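Local coordinates for protein alkaline phosphatase D (Bacillus subtilis, PDB 2YEQ) that hydrolyses phosphate esters as an alkaline phosphatase and phosphodiesterase with an iron- and calcium-containing active site, at residues Ala383-Asn388 against Pro431-Phe436; Gln331-Lys336 against Gly402-Gly407. All coordinates share one frame; numbering follows the deposited sequence.

Both contacts are buried and involve one mixed sheet of the phosphatase domain, whose order ends 400-406, 384-390, 433-437; they illustrate how a sheet's edge strand is added and a neighbouring loop is tied to it. Contact 1 joins the last two strands, with backbone bonds and a broad aromatic surface. Contact 2, smaller and more polar, fastens the next strand inward to the loop 331-336 by a single carboxylate that holds two backbone amides. Their centres lie about 8 Å apart, and they meet directly: Ser387 O lies 2.9 Å from Glu404 N, and His432 NE2 lies 2.6 Å from Lys336 O, both probable hydrogen bonds.

Contact 1: residues Ala383-Asn388 against Pro431-Phe436; sequences ASWASN and PHIQFF. With EDO (1,2-ethanediol), chain B.
Trp385 and Phe436 face each other as a non-hydrogen-bonded pair of two antiparallel strands, and the indole and the phenyl ring meet on the face of the sheet that both occupy. From CB, which passes 3.8 Å from Phe435 O, a chi1 of -54° sets CG anti to the carbonyl carbon and sends the ring out over the neighbouring strand. Beyond it CD2, NE1, CE2, CZ3 and CH2 all lie against Phe436 CD1 or CE1. CE3 brings the ring's edge to the methyl Ile433 CG2, 3.7 Å away. CZ2 lies 3.3 Å from Phe436 CD1, which stands over the indole face toward its rim. The pair is T-shaped, Phe436 directing its edge at the tryptophan with the planes at 64°. Were Trp385 replaced by an alanine, the Phe436 edge would probably lose the face it rests on and a gap would open beside Ile433.

The backbones carry a classic beta bulge, where Gln434 and Phe435 together oppose Ala386. Gln434 N donates to Ala386 O at 2.8 Å, while Phe435 N adds a weak bond to the same oxygen. Past the bulge, Asn388 N donates to His432 O at 3.0 Å. The His432 ring bonds through NE2 to Lys336 O and through ND1 to O1 of a 1,2-ethanediol, probably from the crystallisation liquor, at 3.2 Å.

Within the calcineurin-like domain, helix 423-429 covers the indole side through Ile426, Leu427 and Thr423, and Phe333 and Trp337 meet Trp385 edge-to-face. Strands 451-459 and 484-489 of another sheet lie against the opposite face, where Tyr456 and Leu484 pack on Ala386.

Contact 2: residues Gln331-Lys336 against Gly402-Gly407; sequences QIFFAK and GAEFVG
Glu404 holds two successive backbone amides, those of Phe334 and Ala335, and so pins a loop of the calcineurin-like metallophosphoesterase domain onto a strand of its sheet. Phe334 N donates to OE2 at 2.9 Å with an N-H...O angle of 160°, meeting it on the syn side, though 25° out of the carboxylate plane. Ala335 N reaches OE1 at an equal 2.9 Å, from farther above that plane. The side chain extends fully from the strand, CG anti to the backbone N (chi1 -177°) and the chain straight beyond it, which brings the carboxylate to the loop. CB of Phe334 and CB of Ala335 close in on the same group, each 3.3 Å from the oxygen its own amide holds, in an interior where the two amides help to satisfy the buried acid.

In the second shell, Thr378 OG1 of the adjoining strand 374-378 hydrogen-bonds to OE2, so that oxygen is gripped from loop and sheet alike. The loop has fastenings of its own: Phe334 O accepts from Arg359 NH1, and the backbone of Phe333 pairs with that of Trp352. At its start the loop nears the metal centre, the closest atom of the Ile332 side chain lying about 6 Å from a bound calcium ion.

Beside the carboxylate, the Phe333 ring stacks with Trp337 and also lies on the strand, where the methyl Val406 CG2 sits over one ring face, 4.0 Å from Phe333 CE2.

Contact 1: residues Ala383-Asn388 against Pro431-Phe436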
loop_
_atom_site.group_PDB
_atom_site.type_symbol
_atom_site.label_atom_id
_atom_site.label_comp_id
_atom_site.label_asym_id
_atom_site.label_seq_id
_atom_site.Cartn_x
_atom_site.Cartn_y
_atom_site.Cartn_z
ATOM N N ALA A 383 10.613 5.913 3.572
ATOM C CA ALA A 383 10.910 6.853 4.657
ATOM C C ALA A 383 9.671 7.683 4.896
ATOM O O ALA A 383 8.769 7.786 4.051
ATOM C CB ALA A 383 12.139 7.737 4.346
ATOM N N SER A 384 9.572 8.216 6.104
ATOM C CA SER A 384 8.413 8.996 6.473
ATOM C C SER A 384 8.636 10.453 6.145
ATOM O O SER A 384 9.689 10.997 6.441
ATOM C CB SER A 384 8.156 8.870 7.987
ATOM O OG SER A 384 7.642 7.606 8.318
ATOM N N TRP A 385 7.615 11.075 5.576
ATOM C CA TRP A 385 7.586 12.512 5.334
ATOM C C TRP A 385 6.182 13.041 5.645
ATOM O O TRP A 385 5.213 12.294 5.660
ATOM C CB TRP A 385 7.912 12.847 3.862
ATOM C CG TRP A 385 9.194 12.306 3.298
ATOM C CD1 TRP A 385 9.412 11.041 2.843
ATOM C CD2 TRP A 385 10.407 13.028 3.048
ATOM N NE1 TRP A 385 10.685 10.916 2.356
ATOM C CE2 TRP A 385 11.320 12.118 2.451
ATOM C CE3 TRP A 385 10.822 14.350 3.278
ATOM C CZ2 TRP A 385 12.619 12.473 2.098
ATOM C CZ3 TRP A 385 12.123 14.701 2.932
ATOM C CH2 TRP A 385 13.005 13.761 2.338
ATOM N N ALA A 386 6.063 14.350 5.860
ATOM C CA ALA A 386 4.776 15.001 5.936
ATOM C C ALA A 386 4.903 16.409 5.348
ATOM O O ALA A 386 5.926 17.061 5.561
ATOM C CB ALA A 386 4.267 15.060 7.393
ATOM N N SER A 387 3.889 16.829 4.605
ATOM C CA SER A 387 3.901 18.111 3.891
ATOM C C SER A 387 2.582 18.807 3.995
ATOM O O SER A 387 1.512 18.190 3.869
ATOM C CB SER A 387 4.176 17.926 2.369
ATOM O OG SER A 387 5.510 17.521 2.155
ATOM N N ASN A 388 2.647 20.130 4.129
ATOM C CA ASN A 388 1.515 20.970 3.788
ATOM C C ASN A 388 1.356 20.995 2.257
ATOM O O ASN A 388 2.341 21.146 1.530
ATOM C CB ASN A 388 1.770 22.412 4.297
ATOM C CG ASN A 388 1.736 22.510 5.829
ATOM O OD1 ASN A 388 2.574 23.178 6.465
ATOM N ND2 ASN A 388 0.777 21.818 6.419
ATOM N N PRO A 431 10.246 24.035 1.842
ATOM C CA PRO A 431 9.747 24.475 3.167
ATOM C C PRO A 431 8.318 24.028 3.486
ATOM O O PRO A 431 7.882 24.135 4.622
ATOM C CB PRO A 431 9.825 26.020 3.081
ATOM C CG PRO A 431 9.869 26.322 1.601
ATOM C CD PRO A 431 10.667 25.189 1.025
ATOM N N HIS A 432 7.569 23.561 2.499
ATOM C CA HIS A 432 6.283 22.943 2.763
ATOM C C HIS A 432 6.409 21.586 3.505
ATOM O O HIS A 432 5.435 21.104 4.076
ATOM C CB HIS A 432 5.492 22.741 1.470
ATOM C CG HIS A 432 6.211 21.911 0.457
ATOM N ND1 HIS A 432 7.246 22.405 -0.307
ATOM C CD2 HIS A 432 6.083 20.604 0.123
ATOM C CE1 HIS A 432 7.720 21.437 -1.076
ATOM N NE2 HIS A 432 7.023 20.337 -0.845
ATOM N N ILE A 433 7.599 20.998 3.495
ATOM C CA ILE A 433 7.839 19.716 4.111
ATOM C C ILE A 433 8.139 19.910 5.611
ATOM O O ILE A 433 9.106 20.571 5.993
ATOM C CB ILE A 433 9.001 18.926 3.427
ATOM C CG1 ILE A 433 8.713 18.675 1.933
ATOM C CG2 ILE A 433 9.196 17.576 4.122
ATOM C CD1 ILE A 433 9.721 17.749 1.200
ATOM N N GLN A 434 7.339 19.258 6.440
ATOM C CA GLN A 434 7.356 19.481 7.885
ATOM C C GLN A 434 8.044 18.374 8.670
ATOM O O GLN A 434 8.268 18.530 9.872
ATOM C CB GLN A 434 5.914 19.594 8.383
ATOM C CG GLN A 434 5.110 20.691 7.719
ATOM C CD GLN A 434 5.777 22.039 7.913
ATOM O OE1 GLN A 434 6.070 22.419 9.046
ATOM N NE2 GLN A 434 6.080 22.733 6.810
ATOM N N PHE A 435 8.380 17.257 8.017
ATOM C CA PHE A 435 8.854 16.079 8.744
ATOM C C PHE A 435 9.651 15.124 7.857
ATOM O O PHE A 435 9.277 14.926 6.722
ATOM C CB PHE A 435 7.642 15.345 9.310
ATOM C CG PHE A 435 7.982 14.100 10.119
ATOM C CD1 PHE A 435 8.762 14.181 11.256
ATOM C CD2 PHE A 435 7.471 12.866 9.755
ATOM C CE1 PHE A 435 9.042 13.056 12.008
ATOM C CE2 PHE A 435 7.759 11.710 10.509
ATOM C CZ PHE A 435 8.535 11.801 11.615
ATOM N N PHE A 436 10.749 14.589 8.384
ATOM C CA PHE A 436 11.436 13.450 7.803
ATOM C C PHE A 436 11.843 12.499 8.922
ATOM O O PHE A 436 12.308 12.948 9.968
ATOM C CB PHE A 436 12.716 13.838 7.033
ATOM C CG PHE A 436 13.476 12.646 6.518
ATOM C CD1 PHE A 436 13.052 12.008 5.366
ATOM C CD2 PHE A 436 14.554 12.127 7.217
ATOM C CE1 PHE A 436 13.686 10.877 4.886
ATOM C CE2 PHE A 436 15.214 10.987 6.761
ATOM C CZ PHE A 436 14.782 10.359 5.573
HETATM C C1 EDO B . 7.100 25.860 -1.753
HETATM O O1 EDO B . 8.320 25.089 -1.713
HETATM C C2 EDO B . 6.012 25.390 -0.786
HETATM O O2 EDO B . 4.848 24.789 -1.410
#

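Contact 2: residues Gln331-Lys336 against Gly402-Gly407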
loop_
_atom_site.group_PDB
_atom_site.type_symbol
_atom_site.label_atom_id
_atom_site.label_comp_id
_atom_site.label_asym_id
_atom_site.label_seq_id
_atom_site.Cartn_x
_atom_site.Cartn_y
_atom_site.Cartn_z
ATOM N N GLN A 331 0.046 5.855 -4.236
ATOM C CA GLN A 331 1.323 5.168 -4.173
ATOM C C GLN A 331 2.540 6.001 -3.944
ATOM O O GLN A 331 3.468 5.575 -3.234
ATOM C CB GLN A 331 1.544 4.400 -5.500
ATOM C CG GLN A 331 0.576 3.261 -5.760
ATOM C CD GLN A 331 -0.833 3.680 -6.123
ATOM O OE1 GLN A 331 -1.082 4.782 -6.640
ATOM N NE2 GLN A 331 -1.786 2.764 -5.884
ATOM N N ILE A 332 2.596 7.160 -4.602
ATOM C CA ILE A 332 3.856 7.849 -4.817
ATOM C C ILE A 332 3.855 9.316 -4.332
ATOM O O ILE A 332 2.816 9.937 -4.136
ATOM C CB ILE A 332 4.247 7.786 -6.330
ATOM C CG1 ILE A 332 3.064 8.170 -7.204
ATOM C CG2 ILE A 332 4.800 6.369 -6.722
ATOM C CD1 ILE A 332 3.446 8.573 -8.648
ATOM N N PHE A 333 5.046 9.843 -4.141
ATOM C CA PHE A 333 5.237 11.175 -3.553
ATOM C C PHE A 333 4.505 12.265 -4.348
ATOM O O PHE A 333 4.783 12.494 -5.529
ATOM C CB PHE A 333 6.715 11.451 -3.444
ATOM C CG PHE A 333 7.102 12.399 -2.331
ATOM C CD1 PHE A 333 6.862 13.759 -2.435
ATOM C CD2 PHE A 333 7.768 11.932 -1.212
ATOM C CE1 PHE A 333 7.253 14.646 -1.399
ATOM C CE2 PHE A 333 8.178 12.806 -0.202
ATOM C CZ PHE A 333 7.902 14.158 -0.301
ATOM N N PHE A 334 3.558 12.936 -3.681
ATOM C CA PHE A 334 2.670 13.897 -4.326
ATOM C C PHE A 334 3.182 15.351 -4.261
ATOM O O PHE A 334 3.035 16.113 -5.234
ATOM C CB PHE A 334 1.294 13.824 -3.687
ATOM C CG PHE A 334 0.263 14.686 -4.339
ATOM C CD1 PHE A 334 -0.432 14.242 -5.451
ATOM C CD2 PHE A 334 -0.050 15.943 -3.819
ATOM C CE1 PHE A 334 -1.397 15.043 -6.058
ATOM C CE2 PHE A 334 -1.009 16.745 -4.424
ATOM C CZ PHE A 334 -1.685 16.304 -5.529
ATOM N N ALA A 335 3.733 15.748 -3.118
ATOM C CA ALA A 335 4.192 17.121 -2.940
ATOM C C ALA A 335 5.430 17.396 -3.779
ATOM O O ALA A 335 6.087 16.462 -4.256
ATOM C CB ALA A 335 4.462 17.429 -1.461
ATOM N N LYS A 336 5.742 18.685 -3.953
ATOM C CA LYS A 336 7.016 19.109 -4.525
ATOM C C LYS A 336 8.155 18.543 -3.698
ATOM O O LYS A 336 8.139 18.608 -2.462
ATOM C CB LYS A 336 7.096 20.651 -4.586
ATOM C CG LYS A 336 8.425 21.230 -5.039
ATOM C CD LYS A 336 8.421 22.791 -4.964
ATOM C CE LYS A 336 9.827 23.403 -4.968
ATOM N NZ LYS A 336 10.616 23.224 -3.714
ATOM N N GLY A 402 -4.664 21.155 1.919
ATOM C CA GLY A 402 -4.598 19.861 2.591
ATOM C C GLY A 402 -3.234 19.496 3.067
ATOM O O GLY A 402 -2.376 20.353 3.255
ATOM N N ALA A 403 -3.015 18.196 3.234
ATOM C CA ALA A 403 -1.755 17.670 3.729
ATOM C C ALA A 403 -1.446 16.316 3.079
ATOM O O ALA A 403 -2.362 15.615 2.664
ATOM C CB ALA A 403 -1.810 17.481 5.250
ATOM N N GLU A 404 -0.165 15.984 3.025
ATOM C CA GLU A 404 0.300 14.668 2.580
ATOM C C GLU A 404 1.047 13.974 3.702
ATOM O O GLU A 404 1.956 14.543 4.286
ATOM C CB GLU A 404 1.249 14.779 1.365
ATOM C CG GLU A 404 1.687 13.396 0.851
ATOM C CD GLU A 404 2.616 13.396 -0.377
ATOM O OE1 GLU A 404 3.343 14.401 -0.632
ATOM O OE2 GLU A 404 2.656 12.321 -1.043
ATOM N N PHE A 405 0.670 12.721 3.974
ATOM C CA PHE A 405 1.410 11.858 4.874
ATOM C C PHE A 405 2.029 10.722 4.081
ATOM O O PHE A 405 1.312 9.849 3.570
ATOM C CB PHE A 405 0.440 11.303 5.930
ATOM C CG PHE A 405 -0.245 12.395 6.702
ATOM C CD1 PHE A 405 0.498 13.200 7.549
ATOM C CD2 PHE A 405 -1.570 12.665 6.531
ATOM C CE1 PHE A 405 -0.100 14.262 8.249
ATOM C CE2 PHE A 405 -2.195 13.756 7.241
ATOM C CZ PHE A 405 -1.432 14.533 8.087
ATOM N N VAL A 406 3.347 10.749 3.989
ATOM C CA VAL A 406 4.116 9.742 3.300
ATOM C C VAL A 406 4.603 8.760 4.346
ATOM O O VAL A 406 5.358 9.099 5.243
ATOM C CB VAL A 406 5.344 10.345 2.586
ATOM C CG1 VAL A 406 6.157 9.262 1.837
ATOM C CG2 VAL A 406 4.896 11.498 1.626
ATOM N N GLY A 407 4.160 7.529 4.249
ATOM C CA GLY A 407 4.619 6.521 5.185
ATOM C C GLY A 407 5.905 5.852 4.827
ATOM O O GLY A 407 6.163 5.539 3.659
#